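Local coordinates for protein fatty acid amide hydrolase (Candida albicans, PDB 6KVR) that probably hydrolyses monocarboxylic acid amides, fatty acid amides among them, to the carboxylate and ammonium, as a member of the amidase signature family, at residues A[121-126]-A[198-203]; A[163-168]-A[179-184]. All blocks are in the same frame, centred on the assembly; numbering follows the deposited sequence.

How the interactions relate
Interaction 2 is nested along the chain inside the loop that interaction 1 closes: after 121-126 come 163-168 and 179-184, then 198-203. The centres lie about 14 Å apart on the same side of the chain's centre. Interaction 1 pairs edge strand 123-124 with strand 199-201 of the large mixed sheet; interaction 2 ties together two parts of the loop that runs from strand 155-158 to helix 185-192. Arg-200 joins them: its NH1 probably bonds Ile-167 O (2.8 Å) and its NH2 Thr-168 OG1 (3.1 Å). The loop is thereby fastened to the strand whose continuation, at Gln-203, comes within about 4 Å (side chain to side chain) of Lys-158, the predicted charge-relay residue.

Interaction 1 of 2, residues A[121-126]-A[198-203]; sequences AMELFI and YVRTSQ
Glu-123 and Arg-200 both set CG opposite their own carbonyl carbon (chi1 -87° and -63°), which sends the two chains out side by side from one face of an antiparallel strand pair. The arginine then bends at chi3, bringing NH1 3.0 Å from Glu-123 OE2 in a bent salt bridge from above the carboxylate plane, while NH2 bonds Glu-159 O. Phe-125 holds CG between its backbone N and carbonyl carbon (chi1 34°), laying the ring back over the neighbouring strand: Tyr-198 O sits above its centre, Arg-200 CG at its edge. The same Tyr-198 O accepts a hydrogen bond from Phe-125 N at 2.8 Å. Arg-200 O receives both Met-122 N (2.8 Å) and Glu-123 N (3.2 Å), a classic beta bulge where the first strand turns its corner. There the selenomethionine Met-122 lays CG and SE along Ser-202, SE nearing Gln-203. On the other face, branched apolar residues suit the buried setting: Val-199 CB meets Leu-124 CD2 at 4.0 Å. Across the bulge, Val-199 CG2 also touches Ala-121 CB. Helix 100-118 packs on Tyr-198 and Ile-126, helix 235-243 on Val-199 and Thr-201, and helix 20-40 on Met-122 and Glu-123; strand 155-158 continues the sheet beyond Thr-201.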
loop_
_atom_site.group_PDB
_atom_site.type_symbol
_atom_site.label_atom_id
_atom_site.label_comp_id
_atom_site.label_asym_id
_atom_site.label_seq_id
_atom_site.Cartn_x
_atom_site.Cartn_y
_atom_site.Cartn_z
ATOM N N ALA A 121 -8.867 16.719 27.966
ATOM C CA ALA A 121 -7.609 17.331 27.539
ATOM C C ALA A 121 -6.407 16.729 28.270
ATOM O O ALA A 121 -6.501 16.370 29.450
ATOM C CB ALA A 121 -7.636 18.847 27.760
HETATM N N MSE A 122 -5.272 16.618 27.561
HETATM C CA MSE A 122 -3.980 16.319 28.202
HETATM C C MSE A 122 -3.085 17.551 28.267
HETATM O O MSE A 122 -2.191 17.638 29.113
HETATM C CB MSE A 122 -3.206 15.209 27.469
HETATM C CG MSE A 122 -4.013 14.000 27.088
HETATM SE SE MSE A 122 -2.996 12.297 27.194
HETATM C CE MSE A 122 -2.260 12.717 28.937
ATOM N N GLU A 123 -3.309 18.475 27.335
ATOM C CA GLU A 123 -2.547 19.708 27.241
ATOM C C GLU A 123 -3.492 20.796 26.766
ATOM O O GLU A 123 -4.303 20.578 25.861
ATOM C CB GLU A 123 -1.352 19.583 26.280
ATOM C CG GLU A 123 -0.066 19.039 26.920
ATOM C CD GLU A 123 1.204 19.360 26.110
ATOM O OE1 GLU A 123 2.330 19.207 26.655
ATOM O OE2 GLU A 123 1.073 19.754 24.926
ATOM N N LEU A 124 -3.397 21.961 27.392
ATOM C CA LEU A 124 -4.197 23.115 27.023
ATOM C C LEU A 124 -3.255 24.276 26.781
ATOM O O LEU A 124 -2.330 24.493 27.565
ATOM C CB LEU A 124 -5.181 23.470 28.126
ATOM C CG LEU A 124 -6.587 22.901 28.043
ATOM C CD1 LEU A 124 -7.346 23.286 29.319
ATOM C CD2 LEU A 124 -7.255 23.462 26.818
ATOM N N PHE A 125 -3.459 24.998 25.686
ATOM C CA PHE A 125 -2.625 26.167 25.431
ATOM C C PHE A 125 -3.501 27.222 24.753
ATOM O O PHE A 125 -3.305 27.589 23.585
ATOM C CB PHE A 125 -1.361 25.850 24.622
ATOM C CG PHE A 125 -1.510 24.766 23.582
ATOM C CD1 PHE A 125 -1.443 23.418 23.932
ATOM C CD2 PHE A 125 -1.637 25.095 22.240
ATOM C CE1 PHE A 125 -1.537 22.405 22.947
ATOM C CE2 PHE A 125 -1.732 24.108 21.253
ATOM C CZ PHE A 125 -1.686 22.756 21.610
ATOM N N ILE A 126 -4.469 27.733 25.533
ATOM C CA ILE A 126 -5.448 28.683 25.007
ATOM C C ILE A 126 -4.761 29.974 24.587
ATOM O O ILE A 126 -5.122 30.584 23.573
ATOM C CB ILE A 126 -6.554 28.941 26.055
ATOM C CG1 ILE A 126 -7.265 27.637 26.437
ATOM C CG2 ILE A 126 -7.566 29.963 25.550
ATOM C CD1 ILE A 126 -7.789 26.852 25.254
ATOM N N TYR A 198 -5.009 24.537 19.998
ATOM C CA TYR A 198 -5.127 24.999 21.377
ATOM C C TYR A 198 -5.269 23.870 22.394
ATOM O O TYR A 198 -5.020 24.097 23.580
ATOM C CB TYR A 198 -6.324 25.960 21.513
ATOM C CG TYR A 198 -7.652 25.370 21.084
ATOM C CD1 TYR A 198 -7.902 25.060 19.750
ATOM C CD2 TYR A 198 -8.645 25.099 22.011
ATOM C CE1 TYR A 198 -9.109 24.510 19.358
ATOM C CE2 TYR A 198 -9.854 24.548 21.626
ATOM C CZ TYR A 198 -10.085 24.270 20.301
ATOM O OH TYR A 198 -11.288 23.734 19.912
ATOM N N VAL A 199 -5.679 22.669 21.971
ATOM C CA VAL A 199 -5.897 21.550 22.892
ATOM C C VAL A 199 -5.424 20.240 22.257
ATOM O O VAL A 199 -5.628 19.999 21.060
ATOM C CB VAL A 199 -7.380 21.437 23.313
ATOM C CG1 VAL A 199 -8.278 21.251 22.104
ATOM C CG2 VAL A 199 -7.584 20.293 24.281
ATOM N N ARG A 200 -4.784 19.395 23.067
ATOM C CA ARG A 200 -4.379 18.055 22.665
ATOM C C ARG A 200 -5.033 17.082 23.628
ATOM O O ARG A 200 -4.951 17.265 24.850
ATOM C CB ARG A 200 -2.846 17.890 22.668
ATOM C CG ARG A 200 -2.149 18.805 21.649
ATOM C CD ARG A 200 -0.650 18.893 21.877
ATOM N NE ARG A 200 0.008 17.669 21.449
ATOM C CZ ARG A 200 1.227 17.309 21.825
ATOM N NH1 ARG A 200 1.949 18.068 22.627
ATOM N NH2 ARG A 200 1.745 16.173 21.357
ATOM N N THR A 201 -5.682 16.060 23.078
ATOM C CA THR A 201 -6.672 15.267 23.794
ATOM C C THR A 201 -6.113 13.929 24.253
ATOM O O THR A 201 -5.110 13.428 23.734
ATOM C CB THR A 201 -7.896 15.033 22.913
ATOM O OG1 THR A 201 -7.470 14.584 21.618
ATOM C CG2 THR A 201 -8.687 16.330 22.762
ATOM N N SER A 202 -6.829 13.328 25.198
ATOM C CA SER A 202 -6.368 12.158 25.926
ATOM C C SER A 202 -6.502 10.883 25.105
ATOM O O SER A 202 -7.227 10.815 24.105
ATOM C CB SER A 202 -7.126 11.997 27.244
ATOM O OG SER A 202 -8.512 11.813 26.979
ATOM N N GLN A 203 -5.786 9.865 25.572
ATOM C CA GLN A 203 -5.663 8.564 24.937
ATOM C C GLN A 203 -5.240 7.575 26.013
ATOM O O GLN A 203 -4.621 7.970 27.002
ATOM C CB GLN A 203 -4.627 8.608 23.806
ATOM C CG GLN A 203 -3.244 8.914 24.341
ATOM C CD GLN A 203 -2.426 9.798 23.437
ATOM O OE1 GLN A 203 -2.812 10.087 22.298
ATOM N NE2 GLN A 203 -1.289 10.253 23.947
#

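Interaction 2 of 2, residues A[163-168]-A[179-184]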
loop_
_atom_site.group_PDB
_atom_site.type_symbol
_atom_site.label_atom_id
_atom_site.label_comp_id
_atom_site.label_asym_id
_atom_site.label_seq_id
_atom_site.Cartn_x
_atom_site.Cartn_y
_atom_site.Cartn_z
ATOM N N TYR A 163 3.768 17.395 18.039
ATOM C CA TYR A 163 3.501 18.823 18.039
ATOM C C TYR A 163 4.821 19.524 18.316
ATOM O O TYR A 163 5.499 19.207 19.303
ATOM C CB TYR A 163 2.450 19.212 19.095
ATOM C CG TYR A 163 1.857 20.593 18.877
ATOM C CD1 TYR A 163 2.567 21.733 19.224
ATOM C CD2 TYR A 163 0.589 20.752 18.314
ATOM C CE1 TYR A 163 2.031 22.990 19.031
ATOM C CE2 TYR A 163 0.045 22.010 18.107
ATOM C CZ TYR A 163 0.773 23.124 18.476
ATOM O OH TYR A 163 0.261 24.380 18.275
ATOM N N LYS A 164 5.170 20.481 17.455
ATOM C CA LYS A 164 6.470 21.137 17.527
ATOM C C LYS A 164 6.707 21.753 18.900
ATOM O O LYS A 164 5.881 22.515 19.408
ATOM C CB LYS A 164 6.563 22.206 16.445
ATOM C CG LYS A 164 7.578 23.282 16.721
ATOM C CD LYS A 164 7.701 24.221 15.536
ATOM C CE LYS A 164 8.777 25.270 15.800
ATOM N NZ LYS A 164 9.321 25.852 14.540
ATOM N N ASP A 165 7.838 21.385 19.505
ATOM C CA ASP A 165 8.340 21.961 20.744
ATOM C C ASP A 165 7.454 21.647 21.937
ATOM O O ASP A 165 7.468 22.381 22.918
ATOM C CB ASP A 165 8.543 23.471 20.624
ATOM C CG ASP A 165 9.639 23.816 19.633
ATOM O OD1 ASP A 165 10.588 23.008 19.533
ATOM O OD2 ASP A 165 9.547 24.863 18.948
ATOM N N LYS A 166 6.710 20.547 21.893
ATOM C CA LYS A 166 5.897 20.134 23.027
ATOM C C LYS A 166 6.070 18.647 23.275
ATOM O O LYS A 166 6.333 17.875 22.349
ATOM C CB LYS A 166 4.432 20.464 22.809
ATOM C CG LYS A 166 4.123 21.885 23.177
ATOM C CD LYS A 166 2.712 22.267 22.814
ATOM C CE LYS A 166 2.401 23.677 23.314
ATOM N NZ LYS A 166 1.610 24.275 22.238
ATOM N N ILE A 167 5.962 18.265 24.553
ATOM C CA ILE A 167 6.021 16.859 24.914
ATOM C C ILE A 167 5.055 16.085 24.045
ATOM O O ILE A 167 3.899 16.488 23.865
ATOM C CB ILE A 167 5.677 16.657 26.399
ATOM C CG1 ILE A 167 6.756 17.236 27.306
ATOM C CG2 ILE A 167 5.473 15.168 26.692
ATOM C CD1 ILE A 167 6.249 17.412 28.764
ATOM N N THR A 168 5.531 14.964 23.502
ATOM C CA THR A 168 4.706 14.028 22.753
ATOM C C THR A 168 5.022 12.636 23.277
ATOM O O THR A 168 6.081 12.077 22.977
ATOM C CB THR A 168 4.969 14.140 21.256
ATOM O OG1 THR A 168 4.758 15.493 20.859
ATOM C CG2 THR A 168 4.027 13.220 20.463
ATOM N N ILE A 179 10.422 15.521 23.112
ATOM C CA ILE A 179 9.955 16.797 22.579
ATOM C C ILE A 179 10.420 16.912 21.132
ATOM O O ILE A 179 11.566 17.267 20.867
ATOM C CB ILE A 179 10.464 17.989 23.416
ATOM C CG1 ILE A 179 10.079 17.838 24.886
ATOM C CG2 ILE A 179 9.932 19.315 22.865
ATOM C CD1 ILE A 179 10.464 19.049 25.754
ATOM N N PRO A 180 9.543 16.653 20.160
ATOM C CA PRO A 180 9.929 16.799 18.746
ATOM C C PRO A 180 10.169 18.250 18.343
ATOM O O PRO A 180 9.622 19.197 18.917
ATOM C CB PRO A 180 8.736 16.214 17.979
ATOM C CG PRO A 180 7.584 16.266 18.957
ATOM C CD PRO A 180 8.175 16.126 20.326
ATOM N N ASN A 181 10.988 18.410 17.300
ATOM C CA ASN A 181 11.337 19.717 16.748
ATOM C C ASN A 181 10.335 20.235 15.728
ATOM O O ASN A 181 10.526 21.342 15.211
ATOM C CB ASN A 181 12.702 19.662 16.061
ATOM C CG ASN A 181 13.827 19.464 17.025
ATOM O OD1 ASN A 181 14.697 18.621 16.806
ATOM N ND2 ASN A 181 13.831 20.244 18.098
ATOM N N SER A 182 9.304 19.458 15.391
ATOM C CA SER A 182 8.381 19.876 14.345
ATOM C C SER A 182 7.055 19.138 14.492
ATOM O O SER A 182 6.963 18.091 15.143
ATOM C CB SER A 182 8.980 19.627 12.956
ATOM O OG SER A 182 9.188 18.243 12.757
ATOM N N HIS A 183 6.020 19.718 13.896
ATOM C CA HIS A 183 4.758 19.013 13.752
ATOM C C HIS A 183 4.965 17.728 12.959
ATOM O O HIS A 183 5.865 17.628 12.123
ATOM C CB HIS A 183 3.747 19.895 13.023
ATOM C CG HIS A 183 3.280 21.078 13.816
ATOM N ND1 HIS A 183 3.370 21.142 15.190
ATOM C CD2 HIS A 183 2.718 22.247 13.419
ATOM C CE1 HIS A 183 2.879 22.295 15.606
ATOM N NE2 HIS A 183 2.473 22.980 14.554
ATOM N N GLY A 184 4.114 16.742 13.219
ATOM C CA GLY A 184 3.980 15.634 12.305
ATOM C C GLY A 184 3.370 16.103 11.004
ATOM O O GLY A 184 2.941 17.254 10.870
HETATM O O HOH W 1 0.804 25.754 15.129
HETATM O O HOH W 2 12.087 23.209 17.380
#
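Tyr-163 to Lys-166 form a type II beta turn, closed by Lys-166 N on Tyr-163 O at 3.2 Å, and 179-184 runs alongside it without regular strand structure. Asp-165 takes the positive phi of the turn's third position (67°), and its N donates to Pro-180 O at 2.9 Å, nearly in line with that carbonyl. Lys-164 N donates to a side chain instead: His-183 ND1 receives it at 3.0 Å, almost straight at the hydrogen but tilted from the ring plane. This bond requires ND1 to be an acceptor and helps fix the imidazole's rotation. With ND1 held there, the adjacent CE1 points at the face of Tyr-163 in a T-shaped pair, the planes 63° apart and CE1 3.4 Å above the phenol ring's centre. A histidine suits this place: ND1 accepts the backbone N-H while the neighbouring CE1 meets the tyrosine face; NE2 faces a water. Pro-180 packs its ring edge against oxygens: CD lies 3.2 Å from Lys-166 O, CG near Tyr-163 O, and Thr-168 OG1, itself hydrogen-bonded to Arg-200, lies 3.5 Å from both carbons. Ile-179 rests CG2 on the turn backbone and meets Ile-167 CG1 with its own CG1. At the solvent side, a water donates to Asp-165 OD1 at 2.6 Å and to Asn-181 O at 3.3 Å.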